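Alpha-L-rhamnosidase (Aspergillus terreus, PDB 6GSZ) probably hydrolyses terminal non-reducing alpha-L-rhamnose residues from alpha-L-rhamnosides, and binds calcium. Local coordinates at residues P122-D126 and A127-P131; Q176-Q179 and Y180-Y184; K638-Q641 and K642-T646. All blocks are in the same frame, centred on the assembly; numbering follows the deposited sequence.

Contact 1 (P122-D126 and A127-P131)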
loop_
_atom_site.group_PDB
_atom_site.type_symbol
_atom_site.label_atom_id
_atom_site.label_comp_id
_atom_site.label_asym_id
_atom_site.label_seq_id
_atom_site.Cartn_x
_atom_site.Cartn_y
_atom_site.Cartn_z
ATOM N N PRO A 122 0.490 -5.997 36.361
ATOM C CA PRO A 122 0.203 -7.250 35.677
ATOM C C PRO A 122 -0.557 -7.017 34.370
ATOM O O PRO A 122 -1.413 -6.153 34.294
ATOM C CB PRO A 122 -0.657 -8.071 36.655
ATOM C CG PRO A 122 -0.982 -7.163 37.758
ATOM C CD PRO A 122 -0.143 -5.921 37.682
ATOM N N THR A 123 -0.228 -7.813 33.344
ATOM C CA THR A 123 -0.977 -7.734 32.096
ATOM C C THR A 123 -2.405 -8.288 32.329
ATOM O O THR A 123 -2.665 -9.169 33.171
ATOM C CB THR A 123 -0.255 -8.454 30.970
ATOM O OG1 THR A 123 -0.767 -7.926 29.748
ATOM C CG2 THR A 123 -0.406 -9.955 31.012
ATOM N N GLU A 124 -3.346 -7.781 31.550
ATOM C CA GLU A 124 -4.699 -8.229 31.621
ATOM C C GLU A 124 -4.813 -9.650 31.057
ATOM O O GLU A 124 -4.136 -10.009 30.054
ATOM C CB GLU A 124 -5.624 -7.318 30.820
ATOM C CG GLU A 124 -5.666 -5.879 31.310
ATOM C CD GLU A 124 -4.630 -4.902 30.777
ATOM O OE1 GLU A 124 -3.595 -5.363 30.202
ATOM O OE2 GLU A 124 -4.892 -3.659 30.919
ATOM N N VAL A 125 -5.741 -10.412 31.629
ATOM C CA VAL A 125 -6.055 -11.781 31.228
ATOM C C VAL A 125 -7.392 -11.774 30.480
ATOM O O VAL A 125 -8.405 -11.228 30.933
ATOM C CB VAL A 125 -6.126 -12.715 32.445
ATOM C CG1 VAL A 125 -6.546 -14.122 32.033
ATOM C CG2 VAL A 125 -4.783 -12.750 33.165
ATOM N N ASP A 126 -7.347 -12.304 29.253
ATOM C CA ASP A 126 -8.552 -12.530 28.411
ATOM C C ASP A 126 -9.251 -11.184 28.200
ATOM O O ASP A 126 -10.468 -11.092 28.237
ATOM C CB ASP A 126 -9.465 -13.586 29.042
ATOM C CG ASP A 126 -8.877 -14.999 29.055
ATOM O OD1 ASP A 126 -8.151 -15.360 28.089
ATOM O OD2 ASP A 126 -9.155 -15.749 30.030
ATOM N N ALA A 127 -8.457 -10.124 27.968
ATOM C CA ALA A 127 -9.037 -8.772 27.830
ATOM C C ALA A 127 -8.064 -7.837 27.116
ATOM O O ALA A 127 -6.856 -8.074 27.102
ATOM C CB ALA A 127 -9.463 -8.201 29.178
ATOM N N THR A 128 -8.606 -6.722 26.621
ATOM C CA THR A 128 -7.794 -5.726 25.975
ATOM C C THR A 128 -6.784 -5.129 26.955
ATOM O O THR A 128 -6.995 -5.082 28.170
ATOM C CB THR A 128 -8.681 -4.655 25.325
ATOM O OG1 THR A 128 -7.897 -3.836 24.476
ATOM C CG2 THR A 128 -9.386 -3.733 26.289
ATOM N N HIS A 129 -5.668 -4.651 26.435
ATOM C CA HIS A 129 -4.576 -4.122 27.226
ATOM C C HIS A 129 -4.647 -2.605 27.295
ATOM O O HIS A 129 -4.515 -1.890 26.298
ATOM C CB HIS A 129 -3.229 -4.565 26.672
ATOM C CG HIS A 129 -3.075 -6.039 26.662
ATOM N ND1 HIS A 129 -3.133 -6.785 27.824
ATOM C CD2 HIS A 129 -2.976 -6.931 25.666
ATOM C CE1 HIS A 129 -3.006 -8.063 27.544
ATOM N NE2 HIS A 129 -2.875 -8.178 26.198
ATOM N N ARG A 130 -4.783 -2.094 28.504
ATOM C CA ARG A 130 -4.717 -0.660 28.724
ATOM C C ARG A 130 -3.302 -0.167 28.400
ATOM O O ARG A 130 -2.326 -0.784 28.820
ATOM C CB ARG A 130 -5.055 -0.352 30.180
ATOM C CG ARG A 130 -5.068 1.146 30.433
ATOM C CD ARG A 130 -5.796 1.441 31.714
ATOM N NE ARG A 130 -5.772 2.880 32.003
ATOM C CZ ARG A 130 -6.166 3.369 33.178
ATOM N NH1 ARG A 130 -6.696 2.550 34.080
ATOM N NH2 ARG A 130 -6.036 4.672 33.420
ATOM N N PRO A 131 -3.123 0.919 27.621
ATOM C CA PRO A 131 -1.778 1.378 27.300
ATOM C C PRO A 131 -0.955 1.705 28.542
ATOM O O PRO A 131 -1.520 2.110 29.605
ATOM C CB PRO A 131 -2.045 2.622 26.448
ATOM C CG PRO A 131 -3.332 2.256 25.753
ATOM C CD PRO A 131 -4.156 1.659 26.863
HETATM O O HOH W 1 -1.651 -3.443 29.586
HETATM O O HOH W 2 -5.382 -10.339 27.541
#
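The imidazole of His129 and the carboxylate of Glu124 meet with their planes 58° apart. One face of the imidazole lies under the carbonyl of Ala127, whose O sits over the ring centre, while the ring edge is turned to the acid: His129 ND1 donates to Glu124 OE1 at 2.8 Å, nearly in the plane of the ring but from above that of the carboxylate. Obliquely to the ring, Thr123 OG1 lies 3.1 Å from His129 CE1; this hydroxyl bonds to Asp225 O. The second carboxylate oxygen is also met from above its plane, with Arg130 N donating to Glu124 OE2 at 2.9 Å. A bend in the Glu124 chain (chi2 87°) lays CG 3.5 Å from Thr128 O and brings both oxygens over the returning backbone. Two N-H groups thus fix the rotation of the carboxylate, and Arg121 adds a salt bridge to OE2. Farther round the turn, a water donates to Glu124 O and accepts from Ala127 N at 3.1 Å. On the far side of the ring, His129 NE2 bonds to Asn221. The arrangement is a His-carboxylate hydrogen bond closing a surface turn, in the loop that joins strands 116-119 and 132-140.

Contact 2 (Q176-Q179 and Y180-Y184). With NAG (2-acetamido-2-deoxy-beta-D-glucopyranose), chain B.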
loop_
_atom_site.group_PDB
_atom_site.type_symbol
_atom_site.label_atom_id
_atom_site.label_comp_id
_atom_site.label_asym_id
_atom_site.label_seq_id
_atom_site.Cartn_x
_atom_site.Cartn_y
_atom_site.Cartn_z
ATOM N N GLN A 176 4.169 -6.119 10.976
ATOM C CA GLN A 176 5.052 -7.099 10.333
ATOM C C GLN A 176 4.630 -8.497 10.814
ATOM O O GLN A 176 3.961 -8.628 11.851
ATOM C CB GLN A 176 6.532 -6.820 10.638
ATOM C CG GLN A 176 6.991 -5.450 10.123
ATOM C CD GLN A 176 6.754 -4.313 11.102
ATOM O OE1 GLN A 176 7.137 -4.415 12.291
ATOM N NE2 GLN A 176 6.170 -3.194 10.670
ATOM N N SER A 177 5.170 -9.524 10.172
ATOM C CA SER A 177 5.129 -10.888 10.653
ATOM C C SER A 177 6.194 -10.928 11.755
ATOM O O SER A 177 7.298 -11.415 11.565
ATOM C CB SER A 177 5.395 -11.887 9.549
ATOM O OG SER A 177 4.345 -11.857 8.585
ATOM N N TYR A 178 5.780 -10.471 12.959
ATOM C CA TYR A 178 6.742 -10.062 13.998
ATOM C C TYR A 178 7.633 -11.211 14.468
ATOM O O TYR A 178 8.759 -10.937 14.914
ATOM C CB TYR A 178 6.024 -9.535 15.235
ATOM C CG TYR A 178 5.145 -8.344 15.008
ATOM C CD1 TYR A 178 5.661 -7.107 14.650
ATOM C CD2 TYR A 178 3.774 -8.426 15.193
ATOM C CE1 TYR A 178 4.853 -5.985 14.551
ATOM C CE2 TYR A 178 2.944 -7.328 15.085
ATOM C CZ TYR A 178 3.472 -6.093 14.746
ATOM O OH TYR A 178 2.629 -5.005 14.670
ATOM N N GLN A 179 7.154 -12.459 14.408
ATOM C CA GLN A 179 8.015 -13.567 14.880
ATOM C C GLN A 179 9.226 -13.793 13.967
ATOM O O GLN A 179 10.153 -14.521 14.361
ATOM C CB GLN A 179 7.242 -14.871 15.085
ATOM C CG GLN A 179 6.803 -15.637 13.845
ATOM C CD GLN A 179 5.505 -15.199 13.228
ATOM O OE1 GLN A 179 5.206 -13.984 13.059
ATOM N NE2 GLN A 179 4.717 -16.217 12.883
ATOM N N TYR A 180 9.164 -13.270 12.731
ATOM C CA TYR A 180 10.250 -13.351 11.754
ATOM C C TYR A 180 10.975 -12.012 11.589
ATOM O O TYR A 180 12.201 -11.990 11.487
ATOM C CB TYR A 180 9.711 -13.808 10.403
ATOM C CG TYR A 180 9.032 -15.141 10.443
ATOM C CD1 TYR A 180 9.761 -16.277 10.743
ATOM C CD2 TYR A 180 7.676 -15.276 10.185
ATOM C CE1 TYR A 180 9.161 -17.515 10.776
ATOM C CE2 TYR A 180 7.058 -16.514 10.273
ATOM C CZ TYR A 180 7.812 -17.636 10.524
ATOM O OH TYR A 180 7.261 -18.876 10.625
ATOM N N ARG A 181 10.219 -10.926 11.554
ATOM C CA ARG A 181 10.762 -9.606 11.185
ATOM C C ARG A 181 9.969 -8.574 11.974
ATOM O O ARG A 181 8.740 -8.614 11.953
ATOM C CB ARG A 181 10.641 -9.384 9.677
ATOM C CG ARG A 181 11.285 -8.099 9.167
ATOM C CD ARG A 181 11.150 -7.958 7.670
ATOM N NE ARG A 181 9.761 -7.706 7.299
ATOM C CZ ARG A 181 9.146 -6.507 7.228
ATOM N NH1 ARG A 181 9.858 -5.364 7.232
ATOM N NH2 ARG A 181 7.803 -6.497 7.139
ATOM N N HIS A 182 10.706 -7.698 12.652
ATOM C CA HIS A 182 10.047 -6.713 13.513
ATOM C C HIS A 182 10.726 -5.368 13.272
ATOM O O HIS A 182 11.924 -5.218 13.528
ATOM C CB HIS A 182 10.132 -7.164 14.961
ATOM C CG HIS A 182 9.315 -6.421 15.966
ATOM N ND1 HIS A 182 8.678 -7.079 17.001
ATOM C CD2 HIS A 182 9.035 -5.108 16.083
ATOM C CE1 HIS A 182 8.025 -6.175 17.710
ATOM N NE2 HIS A 182 8.259 -4.958 17.216
ATOM N N GLU A 183 9.970 -4.425 12.687
ATOM C CA GLU A 183 10.608 -3.159 12.287
ATOM C C GLU A 183 10.855 -2.284 13.506
ATOM O O GLU A 183 10.078 -2.328 14.503
ATOM C CB GLU A 183 9.801 -2.347 11.266
ATOM C CG GLU A 183 9.890 -2.944 9.867
ATOM C CD GLU A 183 9.037 -2.265 8.826
ATOM O OE1 GLU A 183 8.606 -1.112 9.039
ATOM O OE2 GLU A 183 8.849 -2.872 7.729
ATOM N N TYR A 184 11.956 -1.535 13.478
ATOM C CA TYR A 184 12.222 -0.494 14.453
ATOM C C TYR A 184 12.497 0.800 13.697
ATOM O O TYR A 184 12.896 0.778 12.504
ATOM C CB TYR A 184 13.403 -0.793 15.398
ATOM C CG TYR A 184 14.726 -0.699 14.687
ATOM C CD1 TYR A 184 15.236 -1.759 13.965
ATOM C CD2 TYR A 184 15.471 0.450 14.784
ATOM C CE1 TYR A 184 16.414 -1.608 13.241
ATOM C CE2 TYR A 184 16.651 0.605 14.079
ATOM C CZ TYR A 184 17.132 -0.436 13.321
ATOM O OH TYR A 184 18.310 -0.243 12.647
HETATM C C1 NAG B . 5.207 -22.589 12.225
HETATM C C2 NAG B . 5.151 -21.615 13.412
HETATM C C3 NAG B . 4.694 -22.325 14.664
HETATM C C4 NAG B . 3.376 -23.031 14.457
HETATM C C5 NAG B . 3.511 -23.955 13.246
HETATM C C6 NAG B . 2.162 -24.571 12.901
HETATM C C7 NAG B . 6.590 -19.639 13.697
HETATM C C8 NAG B . 8.010 -19.182 13.926
HETATM N N2 NAG B . 6.419 -20.986 13.651
HETATM O O3 NAG B . 4.565 -21.367 15.706
HETATM O O4 NAG B . 3.132 -23.782 15.642
HETATM O O5 NAG B . 3.905 -23.158 12.115
HETATM O O6 NAG B . 1.135 -23.530 12.804
HETATM O O7 NAG B . 5.649 -18.847 13.537
HETATM O O HOH W 3 8.845 -9.833 17.404
#
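Gln176 packs closely against the salt-bridged pair Arg181 and Glu183. Its CG lies over one face of the Arg181 guanidinium, 3.3 Å from Arg181 NH2, while its amide stacks on the Glu183 carboxylate with planes 9° apart. A bend at chi2 (87°) turns Gln176 OE1 to Glu183 N, which donates at 2.9 Å from above the carbonyl plane. Arg181 NH1 holds Glu183 OE2 in a salt bridge of 2.7 Å, and Asp497 of helix 488-503 pairs with Arg181 NE. On the buried side, Tyr178 CD1 sits over the His182 ring, 3.8 Å from His182 ND1, and a water links that nitrogen to Tyr178 O; His182 NE2 bonds to Ala153 O.

The other side is more exposed and faces a protein-linked glycan, with Tyr180 leaning on helix 488-503. Gln179 stacks alongside Tyr180, its CG 3.8 Å from the ring centroid and its amide roughly parallel to the ring. From there Gln179 NE2 donates almost straight to the N-acetylglucosamine O7 at 2.9 Å. Between the two sides, Ser177 O accepts from Tyr180 N and Arg181 N on opposite faces of its plane: a type I beta turn within an alpha turn, leading into strand 182-188.

Contact 3 (K638-Q641 and K642-T646). With NAG (2-acetamido-2-deoxy-beta-D-glucopyranose), chain G.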
loop_
_atom_site.group_PDB
_atom_site.type_symbol
_atom_site.label_atom_id
_atom_site.label_comp_id
_atom_site.label_asym_id
_atom_site.label_seq_id
_atom_site.Cartn_x
_atom_site.Cartn_y
_atom_site.Cartn_z
ATOM N N LYS A 638 -1.672 -27.895 -23.090
ATOM C CA LYS A 638 -2.375 -29.048 -23.701
ATOM C C LYS A 638 -3.377 -29.653 -22.703
ATOM O O LYS A 638 -4.543 -29.906 -23.056
ATOM C CB LYS A 638 -1.397 -30.105 -24.233
ATOM C CG LYS A 638 -2.031 -31.373 -24.804
ATOM C CD LYS A 638 -1.021 -32.447 -25.224
ATOM C CE LYS A 638 -1.693 -33.710 -25.722
ATOM N NZ LYS A 638 -0.904 -34.366 -26.794
ATOM N N GLU A 639 -2.945 -29.818 -21.437
ATOM C CA GLU A 639 -3.852 -30.388 -20.410
ATOM C C GLU A 639 -5.025 -29.430 -20.114
ATOM O O GLU A 639 -6.162 -29.878 -19.947
ATOM C CB GLU A 639 -3.092 -30.744 -19.136
ATOM C CG GLU A 639 -2.035 -31.787 -19.304
ATOM C CD GLU A 639 -2.533 -33.121 -19.848
ATOM O OE1 GLU A 639 -3.743 -33.451 -19.644
ATOM O OE2 GLU A 639 -1.704 -33.862 -20.440
ATOM N N PHE A 640 -4.771 -28.120 -20.086
ATOM C CA PHE A 640 -5.818 -27.111 -19.923
ATOM C C PHE A 640 -6.881 -27.252 -21.009
ATOM O O PHE A 640 -8.100 -27.249 -20.741
ATOM C CB PHE A 640 -5.261 -25.690 -19.841
ATOM C CG PHE A 640 -6.330 -24.655 -19.632
ATOM C CD1 PHE A 640 -7.026 -24.127 -20.705
ATOM C CD2 PHE A 640 -6.661 -24.206 -18.357
ATOM C CE1 PHE A 640 -8.032 -23.205 -20.519
ATOM C CE2 PHE A 640 -7.680 -23.295 -18.184
ATOM C CZ PHE A 640 -8.380 -22.818 -19.245
ATOM N N GLN A 641 -6.407 -27.356 -22.255
ATOM C CA GLN A 641 -7.288 -27.508 -23.420
ATOM C C GLN A 641 -8.132 -28.784 -23.298
ATOM O O GLN A 641 -9.365 -28.739 -23.476
ATOM C CB GLN A 641 -6.452 -27.489 -24.699
ATOM C CG GLN A 641 -5.831 -26.122 -24.960
ATOM C CD GLN A 641 -4.728 -26.151 -25.990
ATOM O OE1 GLN A 641 -4.370 -27.208 -26.509
ATOM N NE2 GLN A 641 -4.152 -24.982 -26.228
ATOM N N LYS A 642 -7.479 -29.904 -22.974
ATOM C CA LYS A 642 -8.193 -31.165 -22.824
ATOM C C LYS A 642 -9.295 -31.062 -21.768
ATOM O O LYS A 642 -10.367 -31.635 -21.937
ATOM C CB LYS A 642 -7.228 -32.296 -22.466
ATOM C CG LYS A 642 -6.340 -32.739 -23.616
ATOM C CD LYS A 642 -5.122 -33.534 -23.203
ATOM C CE LYS A 642 -5.440 -34.894 -22.638
ATOM N NZ LYS A 642 -4.174 -35.626 -22.356
ATOM N N ALA A 643 -8.996 -30.367 -20.664
ATOM C CA ALA A 643 -9.930 -30.304 -19.556
ATOM C C ALA A 643 -11.101 -29.334 -19.801
ATOM O O ALA A 643 -12.234 -29.630 -19.375
ATOM C CB ALA A 643 -9.186 -29.930 -18.299
ATOM N N TRP A 644 -10.847 -28.181 -20.445
ATOM C CA TRP A 644 -11.739 -27.031 -20.366
ATOM C C TRP A 644 -12.186 -26.451 -21.709
ATOM O O TRP A 644 -13.068 -25.595 -21.720
ATOM C CB TRP A 644 -11.097 -25.915 -19.523
ATOM C CG TRP A 644 -10.742 -26.370 -18.139
ATOM C CD1 TRP A 644 -9.489 -26.419 -17.611
ATOM C CD2 TRP A 644 -11.630 -26.883 -17.115
ATOM N NE1 TRP A 644 -9.529 -26.873 -16.326
ATOM C CE2 TRP A 644 -10.818 -27.206 -16.007
ATOM C CE3 TRP A 644 -13.009 -27.131 -17.031
ATOM C CZ2 TRP A 644 -11.337 -27.695 -14.811
ATOM C CZ3 TRP A 644 -13.524 -27.619 -15.845
ATOM C CH2 TRP A 644 -12.692 -27.940 -14.775
ATOM N N ILE A 645 -11.591 -26.886 -22.822
ATOM C CA ILE A 645 -11.911 -26.315 -24.138
ATOM C C ILE A 645 -12.356 -27.455 -25.054
ATOM O O ILE A 645 -11.622 -28.449 -25.221
ATOM C CB ILE A 645 -10.729 -25.550 -24.754
ATOM C CG1 ILE A 645 -10.133 -24.532 -23.789
ATOM C CG2 ILE A 645 -11.200 -24.875 -26.020
ATOM C CD1 ILE A 645 -9.058 -23.661 -24.338
ATOM N N THR A 646 -13.554 -27.329 -25.628
ATOM C CA THR A 646 -14.030 -28.363 -26.562
ATOM C C THR A 646 -13.188 -28.320 -27.838
ATOM O O THR A 646 -12.515 -27.333 -28.101
ATOM C CB THR A 646 -15.509 -28.163 -26.926
ATOM O OG1 THR A 646 -15.662 -26.969 -27.696
ATOM C CG2 THR A 646 -16.379 -28.067 -25.704
HETATM C C1 NAG G . -19.156 -26.746 -30.729
HETATM C C2 NAG G . -18.971 -27.649 -29.453
HETATM C C3 NAG G . -20.176 -27.471 -28.468
HETATM C C4 NAG G . -20.679 -26.038 -28.351
HETATM C C5 NAG G . -20.890 -25.444 -29.740
HETATM C C6 NAG G . -21.245 -23.968 -29.701
HETATM C C7 NAG G . -17.445 -29.593 -29.917
HETATM C C8 NAG G . -17.276 -31.083 -30.094
HETATM N N2 NAG G . -18.712 -29.084 -29.771
HETATM O O3 NAG G . -19.883 -27.768 -27.104
HETATM O O4 NAG G . -21.861 -25.973 -27.515
HETATM O O5 NAG G . -19.652 -25.477 -30.430
HETATM O O6 NAG G . -21.530 -23.539 -31.040
HETATM O O7 NAG G . -16.450 -28.921 -29.890
HETATM O O HOH W 4 -4.617 -35.800 -19.859
#
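Lys642 reaches back over Lys638 and Glu639 in the last turn of helix 623-644 of the six-hairpin glycosidase domain. Its CB lies 3.6 Å from Lys638 O, the carbonyl that its own backbone N bonds, and CG comes closer still, at 3.4 Å. CD is the first atom to approach the acid, with Glu639 OE1 3.8 Å away. The chain bends at chi3 (68°), and CE and NZ then follow the Glu639 side chain in the same direction. At the tip Lys642 NZ makes a long salt bridge to Glu639 OE1, 3.5 Å, and Glu639 OE2 is almost as near. This pair lies on the outer side of the helix.

The inner side is apolar. With chi1 at -178°, Phe640 CG stands opposite the backbone N, which brings one ring face under Trp644 CD1, 3.7 Å from Phe640 CE2; the phenyl and the five-membered ring of Trp644 meet obliquely, their planes 54° apart. Ile645 CD1 touches the edge of the same phenyl. Both aromatics pack on helix 598-619, where Asp603 accepts from Trp644 NE1. Past the helix end, Thr646 OG1 lies 3.0 Å from O7 of the N-acetylglucosamine and receives the N-H of Thr650. The final helical turn closes with Ile645 N donating to Gln641 O at 3.0 Å, while Trp644 N, bonded mainly to Phe640 O, adds a weak bond to Gln641 O.

How the contacts relate
The three contacts follow one another along the chain without overlap. Contacts 1 and 2 lie on the same side of the molecule's centre, about 22 Å apart between centres and about 12 Å between nearest atoms. Contact 1 leads into strand 132-140 of an antiparallel sheet, contact 2 into strand 182-188 of a mixed one. Contact 3 ends helix 623-644 in the helical glycosidase domain, its centre about 57 Å from that of contact 1 and about 44 Å from that of contact 2. Contact 2 also packs against helix 488-503 of that domain, joining the beta-rich N-terminal part to it. Asn221, the partner of His129, neighbours the same glycan as Gln179 and Tyr180; contact 3 borders another.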